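Local coordinates for yersinopine synthase (Yersinia pestis, PDB 6C4M), which catalyses the NADPH-dependent reductive condensation of pyruvate with an amino-acid-derived intermediate, the last step in making the metallophore yersinopine, at residues T25-A30 with L49-R54; L265-L270 with L431-Q436; G145-N150 with A463-Q468; S164-Y169 with Q211-A216. All blocks are in the same frame, centred on the assembly; numbering follows the deposited sequence.

Contacts 1 and 4 belong to the same sheet and both touch the NADP: residues 25-30 and 49-54 hold its adenosine end and 2'-phosphate, while Tyr168 of contact 4 lies against the nicotinamide end. Their centres are 20 Å apart. Contact 3 packs beside contact 4, with Gly145 N 4.0 Å from Ser164 OG. Glu251 ties the two together, bonded to the Gly145 amide and to the Ser164 hydroxyl. Contact 2 sits in the helical part of the chain, its centre 34 Å from that of contact 1 and on the opposite side of the chain's centre; the side chain of Leu265 is about 7 Å from that of the probable proton donor/acceptor His260. Helix 401-419 packs against both contacts 2 and 3.

Contact 1 (T25-A30 with L49-R54); sequences TLILGA and LGLYNR. With NAP (NADP nicotinamide-adenine-dinucleotide phosphate), chain B.
Thr25 to Leu28 and Leu49 to Tyr52 pair as parallel strands through three backbone hydrogen bonds, Gly50 N to Thr25 O (2.7 Å), Ile27 N to Gly50 O and Tyr52 N to Ile27 O; a fourth, Gly29 N to Tyr52 O (2.8 Å), follows just beyond the first strand. Apolar contacts line both faces of the pair. On one, Leu51 CD1 reaches Ile27 CB and Ala30 CB, each at 3.9 Å; on the other, Leu28 CD2 lies against Tyr52 CB, and Leu26, its CG anti to the backbone N (chi1 171°), lays CD1 over the Gly50 backbone, 3.4 Å from Gly50 C. Polar contacts gather at the carboxyl ends, around the cofactor. Asn53 OD1 takes the N-H of Ala30 at 3.2 Å and hydroxyl O3B of the adenosine ribose, with Lys58 as a further donor. The amide nitrogen of Asn53 bonds both phosphate oxygen O3X and Arg54 O, the latter in the amide plane, which fixes the rotation of the group. Arg54, extended from CG to NE, donates NE to O2B and NH2 to O1X (2.8 Å), while one face of its guanidinium lies over adenine N3A. These bonds to the 2'-phosphate group are consistent with use of NADP(H). The two strands and helix 32-44 form the beta-alpha-beta unit of a Rossmann-type fold: the helix packs on Ile27 and Leu49, and strands 107-110 and 93-95 flank the pair.

Contact 2 (L265-L270 with L431-Q436); sequences LADTTL and LQRFQQ
Leu265, Asp267 and Leu270 meet Arg433 and Phe434 in a mixed polar and apolar contact, where the break between helices 255-264 and 267-274 packs on helix 425-445. Arg433 dominates the polar half. Its chain bends at chi3 (-64°), bringing NH1 to Leu265 O at 2.9 Å with a nearly straight N-H (165°). The carbonyl oxygen lies in the guanidinium plane, although NH1 itself stands well above the carbonyl plane. Asp267 comes over one face of the guanidinium instead: OD2 is 3.6 Å from Arg433 NE and forms a salt bridge by charge alone, without an N-H pointing at it. A water closes the gap, donating to Asp267 OD2 at 2.7 Å and accepting from Arg433 NE at 2.9 Å. On the apolar side, Leu270 CD1 rests on the aliphatic Arg433 CG (3.7 Å). Leu270 CD2 approaches the edge of the Phe434 ring, 4.0 Å from Phe434 CD1, and Leu265 CD2 meets the same Phe434 CD1 at 3.9 Å. Pro403 and Val407 of helix 401-419 continue this apolar layer. Leu265 is the first residue to leave the preceding helix, and Ala266 occupies the N-cap position of the next, so Arg433 grips a carbonyl at the junction. Asp267, in the first turn of helix 267-274, is probably also favoured by the helix dipole; its link to Arg433 probably depends in part on the bridging water.

Contact 3 (G145-N150 with A463-Q468); sequences GLMVQN and AAIIEQ
Ile465, Ile466 and Gln468 carry the contact with Leu146, Met147 and Asn150; before them Ala463 faces away and touches Leu415 of helix 401-419. The CG2 branch of Ile465, anti to the backbone N, points into the junction and is touched by both Met147 CG, at 3.8 Å, and the side chain of Asn150, whose CB and OD1 each lie 3.4 Å from it. The methyl group thus wedges between residues one turn apart, partly apolar and partly amide. Ile466 follows and works with both of its branches: CG1 packs on Met147 CB (3.6 Å), while CG2 meets Leu146 CD1 at 4.1 Å, the two side chains crossing at about a right angle. Ile466 also touches Leu416 of helix 401-419 and is the point of nearest backbone approach, with its CA 4.8 Å from Met147 CA. The bent Met147 chain leads its end away from both isoleucines; the side chain also touches Tyr118 of helix 117-121. Gln468 closes the row at the exposed end of the contact. Its extended side chain brings OE1 to 3.5 Å from Asn150 ND2 in a weak hydrogen bond; the two amide planes stand 70° apart, and Gln469 offers ND2 a second, also weak, acceptor. The axes of segments 145-150 and 463-468 pass 8.0 Å apart at 83°, so helix 459-471 packs across helix 144-154, which links the adjacent parallel strands 134-137 and 161-165 in a beta-alpha-beta unit of the large sheet.

Contact 4 (S164-Y169 with Q211-A216); sequences SLSSYY and QRIYLA. With NAP (NADP nicotinamide-adenine-dinucleotide phosphate), chain B.
Ser166 and Tyr214 pair through two bonds. Ser166 N donates to Tyr214 O at 2.8 Å, and Tyr214 N donates to Ser166 OG at 2.9 Å, with a nearly straight N-H (162°). The hydroxyl, turned between the backbone N and carbonyl carbon (chi1 52°), stands in for a backbone acceptor just where the strand ends; it also lies in the plane of the Tyr214 ring, at its edge. Ser164 and Ala216 form a hydrogen-bonded antiparallel pair, Ser164 N reaching Ala216 O at 3.1 Å while the return bond is weak. Between these pairs, Leu165 and Leu215 face the same way side by side, their CD2 methyls tightly packed at 3.4 Å. Beyond the paired residues Ile213 packs with all its branches against the departing chain: CG2 touches Leu165 CD2 (3.8 Å), CD1 reaches Ser167 O (3.5 Å), and CG1 lies against Tyr169 CB (3.9 Å).

Outside this shell, Ser254 takes up the Ser166 carbonyl, Asp328 the Tyr214 hydroxyl, and Asp40 that of Tyr169, while Leu234 of helix 225-235 packs on Ile213 and Tyr169. Tyr168 turns the other way, toward the cofactor. Its CB is 3.5 Å from NADP O4D, the oxygen of the nicotinamide ribose, and its ring lies beside the carboxamide; the hydroxyl is bonded to Thr172. The contact therefore joins the last parallel strand of the Rossmann-type sheet to the long strand 203-217, which runs antiparallel to it, and the loop 166-169 that follows strand 161-165 lines the nicotinamide end of the NADP pocket.

Contact 1 (T25-A30 with L49-R54)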
# COMPACT_ATOMS: atom_id res chain seq x y z
N THR A 25 -42.71 19.70 5.52
CA THR A 25 -41.26 19.75 5.44
C THR A 25 -40.85 20.18 4.05
O THR A 25 -41.31 19.61 3.06
CB THR A 25 -40.64 18.41 5.78
OG1 THR A 25 -41.10 18.01 7.07
CG2 THR A 25 -39.13 18.55 5.81
N LEU A 26 -40.00 21.20 3.99
CA LEU A 26 -39.46 21.72 2.74
C LEU A 26 -37.98 21.34 2.65
O LEU A 26 -37.16 21.78 3.47
CB LEU A 26 -39.66 23.23 2.63
CG LEU A 26 -38.92 23.89 1.44
CD1 LEU A 26 -39.26 23.18 0.13
CD2 LEU A 26 -39.24 25.40 1.32
N ILE A 27 -37.65 20.50 1.67
CA ILE A 27 -36.26 20.06 1.45
C ILE A 27 -35.60 21.02 0.45
O ILE A 27 -36.01 21.09 -0.71
CB ILE A 27 -36.20 18.62 0.94
CG1 ILE A 27 -36.87 17.66 1.94
CG2 ILE A 27 -34.73 18.18 0.67
CD1 ILE A 27 -36.95 16.25 1.49
N LEU A 28 -34.54 21.71 0.89
CA LEU A 28 -33.83 22.67 0.02
C LEU A 28 -32.63 21.98 -0.62
O LEU A 28 -31.61 21.73 0.04
CB LEU A 28 -33.38 23.90 0.79
CG LEU A 28 -34.51 24.69 1.45
CD1 LEU A 28 -33.92 25.85 2.22
CD2 LEU A 28 -35.57 25.22 0.44
N GLY A 29 -32.75 21.71 -1.90
CA GLY A 29 -31.72 21.03 -2.64
C GLY A 29 -32.24 19.65 -2.99
O GLY A 29 -32.77 18.96 -2.11
N ALA A 30 -32.13 19.28 -4.26
CA ALA A 30 -32.68 18.03 -4.77
C ALA A 30 -31.61 17.19 -5.44
O ALA A 30 -31.79 16.71 -6.57
CB ALA A 30 -33.82 18.33 -5.75
N LEU A 49 -44.73 17.39 1.72
CA LEU A 49 -43.32 17.47 1.33
C LEU A 49 -43.13 18.50 0.23
O LEU A 49 -43.76 18.41 -0.83
CB LEU A 49 -42.79 16.10 0.87
CG LEU A 49 -42.50 15.09 1.97
CD1 LEU A 49 -42.02 13.77 1.35
CD2 LEU A 49 -41.47 15.62 2.94
N GLY A 50 -42.26 19.47 0.49
CA GLY A 50 -41.82 20.40 -0.53
C GLY A 50 -40.38 20.14 -0.94
O GLY A 50 -39.62 19.52 -0.20
N LEU A 51 -40.00 20.62 -2.13
CA LEU A 51 -38.68 20.37 -2.68
C LEU A 51 -38.24 21.61 -3.44
O LEU A 51 -39.02 22.16 -4.20
CB LEU A 51 -38.69 19.15 -3.62
CG LEU A 51 -37.36 18.63 -4.13
CD1 LEU A 51 -36.49 18.21 -2.97
CD2 LEU A 51 -37.59 17.44 -5.06
N TYR A 52 -36.99 22.04 -3.22
CA TYR A 52 -36.38 23.14 -3.95
C TYR A 52 -35.16 22.63 -4.70
O TYR A 52 -34.41 21.80 -4.18
CB TYR A 52 -35.95 24.28 -3.03
CG TYR A 52 -34.91 25.20 -3.67
CD1 TYR A 52 -35.27 26.23 -4.54
CD2 TYR A 52 -33.56 25.01 -3.41
CE1 TYR A 52 -34.32 27.05 -5.13
CE2 TYR A 52 -32.60 25.81 -4.01
CZ TYR A 52 -32.99 26.84 -4.85
OH TYR A 52 -32.05 27.61 -5.44
N ASN A 53 -34.98 23.12 -5.92
CA ASN A 53 -33.70 22.99 -6.62
C ASN A 53 -33.49 24.20 -7.50
O ASN A 53 -34.42 24.68 -8.15
CB ASN A 53 -33.65 21.73 -7.48
CG ASN A 53 -32.23 21.29 -7.80
OD1 ASN A 53 -31.71 20.36 -7.19
ND2 ASN A 53 -31.58 21.97 -8.76
N ARG A 54 -32.26 24.70 -7.49
CA ARG A 54 -31.91 25.84 -8.33
C ARG A 54 -32.19 25.50 -9.79
O ARG A 54 -32.15 24.33 -10.19
CB ARG A 54 -30.43 26.17 -8.17
CG ARG A 54 -29.54 25.05 -8.64
CD ARG A 54 -28.04 25.40 -8.61
NE ARG A 54 -27.21 24.21 -8.84
CZ ARG A 54 -25.93 24.25 -9.22
NH1 ARG A 54 -25.34 25.42 -9.41
NH2 ARG A 54 -25.26 23.12 -9.42
PA NAP B . -25.29 17.46 -4.34
O1A NAP B . -24.50 17.70 -3.11
O2A NAP B . -24.38 17.15 -5.56
O5B NAP B . -26.20 18.79 -4.62
C5B NAP B . -27.34 18.93 -3.74
C4B NAP B . -28.11 20.19 -4.18
O4B NAP B . -27.11 21.38 -4.05
C3B NAP B . -28.47 20.14 -5.41
O3B NAP B . -29.77 20.79 -5.60
C2B NAP B . -27.34 21.00 -6.24
O2B NAP B . -27.93 21.54 -7.47
C1B NAP B . -27.00 21.96 -5.47
N9A NAP B . -25.56 22.17 -5.65
C8A NAP B . -24.48 21.37 -5.71
N7A NAP B . -23.45 22.20 -5.93
C5A NAP B . -23.92 23.48 -6.01
C6A NAP B . -23.22 24.64 -6.22
N6A NAP B . -21.81 24.97 -6.45
N1A NAP B . -23.87 25.81 -6.26
C2A NAP B . -25.24 25.85 -6.09
N3A NAP B . -25.93 24.69 -5.88
C4A NAP B . -25.25 23.49 -5.84
O3 NAP B . -26.26 16.15 -4.06
PN NAP B . -26.31 15.11 -2.82
O1N NAP B . -27.73 14.79 -2.67
O2N NAP B . -25.45 13.91 -3.25
O5D NAP B . -25.66 15.68 -1.39
C5D NAP B . -26.51 16.25 -0.35
C4D NAP B . -25.57 16.62 0.81
O4D NAP B . -24.88 15.31 1.40
C3D NAP B . -24.57 17.41 0.48
O3D NAP B . -24.22 18.19 1.73
C2D NAP B . -23.37 16.51 0.18
O2D NAP B . -22.24 17.17 0.53
C1D NAP B . -23.60 15.37 1.19
N1N NAP B . -23.13 14.03 0.75
C2N NAP B . -23.91 13.20 0.02
C3N NAP B . -23.42 11.93 -0.34
C7N NAP B . -24.28 10.95 -1.17
O7N NAP B . -24.13 9.80 -1.10
N7N NAP B . -25.27 11.53 -2.04
C4N NAP B . -22.16 11.55 0.02
C5N NAP B . -21.38 12.38 0.73
C6N NAP B . -21.87 13.63 1.11
P2B NAP B . -27.97 20.59 -8.88
O1X NAP B . -26.61 20.68 -9.52
O2X NAP B . -28.27 19.17 -8.53
O3X NAP B . -29.00 21.17 -9.83

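Contact 2 (L265-L270 with L431-Q436)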
# COMPACT_ATOMS: atom_id res chain seq x y z
N LEU A 265 -5.78 18.36 -2.50
CA LEU A 265 -4.94 19.53 -2.67
C LEU A 265 -3.45 19.16 -2.69
O LEU A 265 -2.60 20.05 -2.66
CB LEU A 265 -5.22 20.54 -1.55
CG LEU A 265 -6.68 21.01 -1.37
CD1 LEU A 265 -6.72 22.13 -0.33
CD2 LEU A 265 -7.29 21.50 -2.70
N ALA A 266 -3.13 17.88 -2.74
CA ALA A 266 -1.76 17.47 -3.02
C ALA A 266 -1.29 18.02 -4.37
O ALA A 266 -2.07 18.15 -5.32
CB ALA A 266 -1.67 15.96 -3.01
N ASP A 267 0.00 18.33 -4.46
CA ASP A 267 0.55 18.84 -5.72
C ASP A 267 0.10 17.99 -6.91
O ASP A 267 -0.38 18.51 -7.92
CB ASP A 267 2.07 18.89 -5.65
CG ASP A 267 2.61 20.02 -4.79
OD1 ASP A 267 2.41 21.22 -5.11
OD2 ASP A 267 3.25 19.71 -3.77
N THR A 268 0.23 16.66 -6.80
CA THR A 268 -0.06 15.84 -7.98
C THR A 268 -1.55 15.82 -8.27
O THR A 268 -1.95 15.64 -9.42
CB THR A 268 0.47 14.42 -7.80
OG1 THR A 268 0.04 13.91 -6.55
CG2 THR A 268 1.99 14.39 -7.84
N THR A 269 -2.38 16.04 -7.26
CA THR A 269 -3.82 16.05 -7.51
C THR A 269 -4.24 17.36 -8.12
O THR A 269 -5.04 17.39 -9.06
CB THR A 269 -4.60 15.79 -6.23
OG1 THR A 269 -4.28 14.50 -5.74
CG2 THR A 269 -6.09 15.82 -6.51
N LEU A 270 -3.69 18.47 -7.62
CA LEU A 270 -3.94 19.77 -8.23
C LEU A 270 -3.50 19.80 -9.69
O LEU A 270 -4.15 20.41 -10.54
CB LEU A 270 -3.23 20.87 -7.43
CG LEU A 270 -3.69 21.08 -5.99
CD1 LEU A 270 -2.83 22.15 -5.33
CD2 LEU A 270 -5.10 21.49 -5.96
N LEU A 431 -3.95 25.63 1.53
CA LEU A 431 -4.68 26.63 0.77
C LEU A 431 -3.75 27.51 -0.06
O LEU A 431 -4.12 27.93 -1.16
CB LEU A 431 -5.54 27.48 1.71
CG LEU A 431 -6.80 26.77 2.21
CD1 LEU A 431 -7.56 27.62 3.21
CD2 LEU A 431 -7.75 26.36 1.06
N GLN A 432 -2.54 27.81 0.45
CA GLN A 432 -1.55 28.51 -0.36
C GLN A 432 -1.25 27.75 -1.63
O GLN A 432 -1.14 28.34 -2.71
CB GLN A 432 -0.28 28.71 0.45
CG GLN A 432 -0.40 29.72 1.55
CD GLN A 432 0.89 29.85 2.31
OE1 GLN A 432 1.76 28.98 2.22
NE2 GLN A 432 1.05 30.95 3.04
N ARG A 433 -1.10 26.43 -1.52
CA ARG A 433 -0.77 25.62 -2.68
C ARG A 433 -1.91 25.63 -3.68
O ARG A 433 -1.70 25.83 -4.88
CB ARG A 433 -0.45 24.19 -2.22
CG ARG A 433 0.04 23.25 -3.29
CD ARG A 433 0.02 21.78 -2.82
NE ARG A 433 0.94 21.49 -1.70
CZ ARG A 433 0.69 20.60 -0.75
NH1 ARG A 433 -0.44 19.91 -0.79
NH2 ARG A 433 1.56 20.37 0.23
N PHE A 434 -3.15 25.44 -3.19
CA PHE A 434 -4.32 25.52 -4.06
C PHE A 434 -4.42 26.87 -4.75
O PHE A 434 -4.63 26.95 -5.98
CB PHE A 434 -5.62 25.29 -3.25
CG PHE A 434 -6.83 25.59 -4.05
CD1 PHE A 434 -7.27 24.69 -5.00
CD2 PHE A 434 -7.49 26.82 -3.92
CE1 PHE A 434 -8.37 24.95 -5.77
CE2 PHE A 434 -8.60 27.10 -4.70
CZ PHE A 434 -9.03 26.16 -5.63
N GLN A 435 -4.33 27.96 -3.98
CA GLN A 435 -4.53 29.29 -4.54
C GLN A 435 -3.49 29.59 -5.63
O GLN A 435 -3.83 30.18 -6.66
CB GLN A 435 -4.46 30.34 -3.43
CG GLN A 435 -5.14 31.69 -3.71
CD GLN A 435 -6.56 31.59 -4.26
OE1 GLN A 435 -7.39 30.82 -3.77
NE2 GLN A 435 -6.83 32.36 -5.31
N GLN A 436 -2.24 29.19 -5.43
CA GLN A 436 -1.22 29.43 -6.46
C GLN A 436 -1.52 28.64 -7.73
O GLN A 436 -1.40 29.18 -8.84
CB GLN A 436 0.15 29.08 -5.93
CG GLN A 436 1.27 29.29 -6.95
CD GLN A 436 2.61 29.19 -6.30
OE1 GLN A 436 3.06 28.09 -5.97
NE2 GLN A 436 3.24 30.33 -6.03
O HOH W 1 3.70 21.92 -2.32

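Contact 3 (G145-N150 with A463-Q468)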
# COMPACT_ATOMS: atom_id res chain seq x y z
N GLY A 145 -23.47 25.34 12.25
CA GLY A 145 -24.59 25.57 13.15
C GLY A 145 -24.53 26.96 13.77
O GLY A 145 -25.54 27.63 13.86
N LEU A 146 -23.35 27.37 14.23
CA LEU A 146 -23.20 28.72 14.75
C LEU A 146 -23.60 29.75 13.70
O LEU A 146 -24.25 30.75 14.03
CB LEU A 146 -21.75 28.94 15.17
CG LEU A 146 -21.30 28.31 16.46
CD1 LEU A 146 -19.77 28.28 16.57
CD2 LEU A 146 -21.91 29.04 17.64
N MET A 147 -23.18 29.54 12.45
CA MET A 147 -23.52 30.48 11.38
C MET A 147 -25.03 30.56 11.19
O MET A 147 -25.60 31.65 11.12
CB MET A 147 -22.84 30.03 10.09
CG MET A 147 -22.60 31.14 9.08
SD MET A 147 -22.73 30.48 7.39
CE MET A 147 -24.56 30.45 7.50
N VAL A 148 -25.67 29.41 11.06
CA VAL A 148 -27.13 29.38 10.88
C VAL A 148 -27.84 30.01 12.08
O VAL A 148 -28.83 30.73 11.91
CB VAL A 148 -27.59 27.94 10.63
CG1 VAL A 148 -29.11 27.81 10.66
CG2 VAL A 148 -26.99 27.50 9.31
N GLN A 149 -27.38 29.74 13.30
CA GLN A 149 -28.00 30.37 14.47
C GLN A 149 -27.99 31.88 14.32
O GLN A 149 -28.97 32.58 14.63
CB GLN A 149 -27.25 30.04 15.76
CG GLN A 149 -27.50 28.71 16.37
CD GLN A 149 -26.74 28.62 17.68
OE1 GLN A 149 -25.75 27.92 17.76
NE2 GLN A 149 -27.17 29.38 18.68
N ASN A 150 -26.82 32.41 13.94
CA ASN A 150 -26.66 33.85 13.85
C ASN A 150 -27.65 34.45 12.87
O ASN A 150 -28.30 35.46 13.16
CB ASN A 150 -25.22 34.17 13.43
CG ASN A 150 -24.94 35.64 13.44
OD1 ASN A 150 -25.25 36.34 12.49
ND2 ASN A 150 -24.38 36.12 14.54
N ALA A 463 -16.95 33.47 8.17
CA ALA A 463 -16.07 33.39 9.34
C ALA A 463 -16.42 34.48 10.34
O ALA A 463 -16.43 34.24 11.55
CB ALA A 463 -14.60 33.51 8.92
N ALA A 464 -16.73 35.68 9.84
CA ALA A 464 -17.14 36.76 10.73
C ALA A 464 -18.43 36.42 11.46
O ALA A 464 -18.57 36.65 12.67
CB ALA A 464 -17.28 38.06 9.93
N ILE A 465 -19.41 35.88 10.74
CA ILE A 465 -20.68 35.55 11.37
C ILE A 465 -20.47 34.48 12.43
O ILE A 465 -20.94 34.60 13.56
CB ILE A 465 -21.70 35.11 10.30
CG1 ILE A 465 -22.10 36.31 9.44
CG2 ILE A 465 -22.91 34.50 10.93
CD1 ILE A 465 -22.77 35.90 8.15
N ILE A 466 -19.72 33.43 12.09
CA ILE A 466 -19.48 32.36 13.05
C ILE A 466 -18.77 32.92 14.29
O ILE A 466 -19.14 32.60 15.43
CB ILE A 466 -18.67 31.23 12.38
CG1 ILE A 466 -19.53 30.53 11.33
CG2 ILE A 466 -18.22 30.19 13.35
CD1 ILE A 466 -18.69 29.74 10.29
N GLU A 467 -17.76 33.77 14.09
CA GLU A 467 -17.04 34.35 15.22
C GLU A 467 -17.98 35.16 16.11
O GLU A 467 -17.91 35.08 17.34
CB GLU A 467 -15.90 35.26 14.73
CG GLU A 467 -15.19 35.96 15.91
CD GLU A 467 -14.17 36.99 15.47
OE1 GLU A 467 -14.08 37.27 14.26
OE2 GLU A 467 -13.47 37.54 16.35
N GLN A 468 -18.85 35.96 15.48
CA GLN A 468 -19.81 36.79 16.22
C GLN A 468 -20.73 35.92 17.06
O GLN A 468 -20.93 36.17 18.25
CB GLN A 468 -20.61 37.66 15.25
CG GLN A 468 -21.49 38.72 15.91
CD GLN A 468 -22.65 39.22 15.01
OE1 GLN A 468 -22.64 39.01 13.79
NE2 GLN A 468 -23.64 39.85 15.61

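Contact 4 (S164-Y169 with Q211-A216)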
# COMPACT_ATOMS: atom_id res chain seq x y z
N SER A 164 -27.48 20.13 13.43
CA SER A 164 -26.39 19.67 12.57
C SER A 164 -26.22 18.15 12.64
O SER A 164 -26.05 17.60 13.73
CB SER A 164 -25.07 20.31 12.97
OG SER A 164 -24.91 21.60 12.44
N LEU A 165 -26.25 17.50 11.48
CA LEU A 165 -25.84 16.11 11.33
C LEU A 165 -24.41 16.08 10.83
O LEU A 165 -24.05 16.84 9.93
CB LEU A 165 -26.75 15.38 10.34
CG LEU A 165 -28.23 15.33 10.76
CD1 LEU A 165 -29.10 15.15 9.55
CD2 LEU A 165 -28.45 14.20 11.73
N SER A 166 -23.61 15.17 11.40
CA SER A 166 -22.19 15.09 11.08
C SER A 166 -21.95 14.79 9.61
O SER A 166 -20.97 15.27 9.04
CB SER A 166 -21.51 14.03 11.95
OG SER A 166 -22.18 12.78 11.90
N SER A 167 -22.83 14.02 8.99
CA SER A 167 -22.71 13.77 7.56
C SER A 167 -24.04 13.24 7.06
O SER A 167 -24.91 12.85 7.84
CB SER A 167 -21.59 12.77 7.25
OG SER A 167 -21.94 11.45 7.63
N TYR A 168 -24.19 13.23 5.74
CA TYR A 168 -25.32 12.52 5.16
C TYR A 168 -25.21 11.05 5.55
O TYR A 168 -24.10 10.52 5.72
CB TYR A 168 -25.35 12.70 3.64
CG TYR A 168 -26.42 11.87 2.97
CD1 TYR A 168 -27.76 12.00 3.34
CD2 TYR A 168 -26.09 10.94 1.98
CE1 TYR A 168 -28.73 11.22 2.75
CE2 TYR A 168 -27.06 10.16 1.37
CZ TYR A 168 -28.38 10.31 1.75
OH TYR A 168 -29.35 9.53 1.15
N TYR A 169 -26.36 10.41 5.75
CA TYR A 169 -26.40 9.12 6.43
C TYR A 169 -26.34 7.92 5.48
O TYR A 169 -26.53 6.77 5.93
CB TYR A 169 -27.65 9.03 7.32
CG TYR A 169 -28.98 9.21 6.62
CD1 TYR A 169 -29.64 8.12 6.05
CD2 TYR A 169 -29.61 10.46 6.58
CE1 TYR A 169 -30.90 8.29 5.42
CE2 TYR A 169 -30.83 10.63 5.97
CZ TYR A 169 -31.48 9.57 5.39
OH TYR A 169 -32.73 9.79 4.81
N GLN A 211 -23.11 3.63 9.68
CA GLN A 211 -23.41 2.94 10.93
C GLN A 211 -23.81 3.91 12.04
O GLN A 211 -24.65 3.56 12.89
CB GLN A 211 -22.22 2.08 11.39
CG GLN A 211 -20.87 2.77 11.45
CD GLN A 211 -19.72 1.79 11.71
OE1 GLN A 211 -18.71 1.77 10.99
NE2 GLN A 211 -19.86 0.98 12.76
N ARG A 212 -23.23 5.11 12.09
CA ARG A 212 -23.72 6.10 13.03
C ARG A 212 -23.55 7.51 12.48
O ARG A 212 -22.73 7.78 11.59
CB ARG A 212 -23.05 5.97 14.40
CG ARG A 212 -21.56 6.22 14.50
CD ARG A 212 -21.09 5.76 15.92
NE ARG A 212 -20.77 4.33 15.94
CZ ARG A 212 -21.49 3.36 16.49
NH1 ARG A 212 -22.63 3.60 17.15
NH2 ARG A 212 -21.05 2.11 16.40
N ILE A 213 -24.37 8.41 13.02
CA ILE A 213 -24.35 9.83 12.74
C ILE A 213 -24.32 10.54 14.08
O ILE A 213 -24.99 10.13 15.03
CB ILE A 213 -25.59 10.26 11.93
CG1 ILE A 213 -25.64 9.57 10.56
CG2 ILE A 213 -25.62 11.74 11.78
CD1 ILE A 213 -24.45 9.88 9.65
N TYR A 214 -23.54 11.60 14.15
CA TYR A 214 -23.49 12.45 15.33
C TYR A 214 -24.38 13.66 15.07
O TYR A 214 -24.35 14.22 13.98
CB TYR A 214 -22.06 12.90 15.62
CG TYR A 214 -21.13 11.78 15.99
CD1 TYR A 214 -20.47 11.05 15.01
CD2 TYR A 214 -20.92 11.43 17.32
CE1 TYR A 214 -19.63 10.01 15.34
CE2 TYR A 214 -20.07 10.38 17.66
CZ TYR A 214 -19.41 9.70 16.66
OH TYR A 214 -18.59 8.66 16.98
N LEU A 215 -25.20 14.04 16.05
CA LEU A 215 -25.97 15.25 15.84
C LEU A 215 -26.14 16.01 17.14
O LEU A 215 -25.84 15.51 18.23
CB LEU A 215 -27.31 14.92 15.18
CG LEU A 215 -28.29 13.97 15.87
CD1 LEU A 215 -28.81 14.58 17.08
CD2 LEU A 215 -29.45 13.66 14.93
N ALA A 216 -26.64 17.24 17.01
CA ALA A 216 -26.88 18.12 18.15
C ALA A 216 -27.74 19.29 17.67
O ALA A 216 -27.78 19.60 16.48
CB ALA A 216 -25.56 18.65 18.73
PA NAP B . -25.29 17.46 -4.34
O1A NAP B . -24.50 17.70 -3.11
O2A NAP B . -24.38 17.15 -5.56
O5B NAP B . -26.20 18.79 -4.62
C5B NAP B . -27.34 18.93 -3.74
C4B NAP B . -28.11 20.19 -4.18
O4B NAP B . -27.11 21.38 -4.05
C3B NAP B . -28.47 20.14 -5.41
O3B NAP B . -29.77 20.79 -5.60
C2B NAP B . -27.34 21.00 -6.24
O2B NAP B . -27.93 21.54 -7.47
C1B NAP B . -27.00 21.96 -5.47
N9A NAP B . -25.56 22.17 -5.65
C8A NAP B . -24.48 21.37 -5.71
N7A NAP B . -23.45 22.20 -5.93
C5A NAP B . -23.92 23.48 -6.01
C6A NAP B . -23.22 24.64 -6.22
N6A NAP B . -21.81 24.97 -6.45
N1A NAP B . -23.87 25.81 -6.26
C2A NAP B . -25.24 25.85 -6.09
N3A NAP B . -25.93 24.69 -5.88
C4A NAP B . -25.25 23.49 -5.84
O3 NAP B . -26.26 16.15 -4.06
PN NAP B . -26.31 15.11 -2.82
O1N NAP B . -27.73 14.79 -2.67
O2N NAP B . -25.45 13.91 -3.25
O5D NAP B . -25.66 15.68 -1.39
C5D NAP B . -26.51 16.25 -0.35
C4D NAP B . -25.57 16.62 0.81
O4D NAP B . -24.88 15.31 1.40
C3D NAP B . -24.57 17.41 0.48
O3D NAP B . -24.22 18.19 1.73
C2D NAP B . -23.37 16.51 0.18
O2D NAP B . -22.24 17.17 0.53
C1D NAP B . -23.60 15.37 1.19
N1N NAP B . -23.13 14.03 0.75
C2N NAP B . -23.91 13.20 0.02
C3N NAP B . -23.42 11.93 -0.34
C7N NAP B . -24.28 10.95 -1.17
O7N NAP B . -24.13 9.80 -1.10
N7N NAP B . -25.27 11.53 -2.04
C4N NAP B . -22.16 11.55 0.02
C5N NAP B . -21.38 12.38 0.73
C6N NAP B . -21.87 13.63 1.11
P2B NAP B . -27.97 20.59 -8.88
O1X NAP B . -26.61 20.68 -9.52
O2X NAP B . -28.27 19.17 -8.53
O3X NAP B . -29.00 21.17 -9.83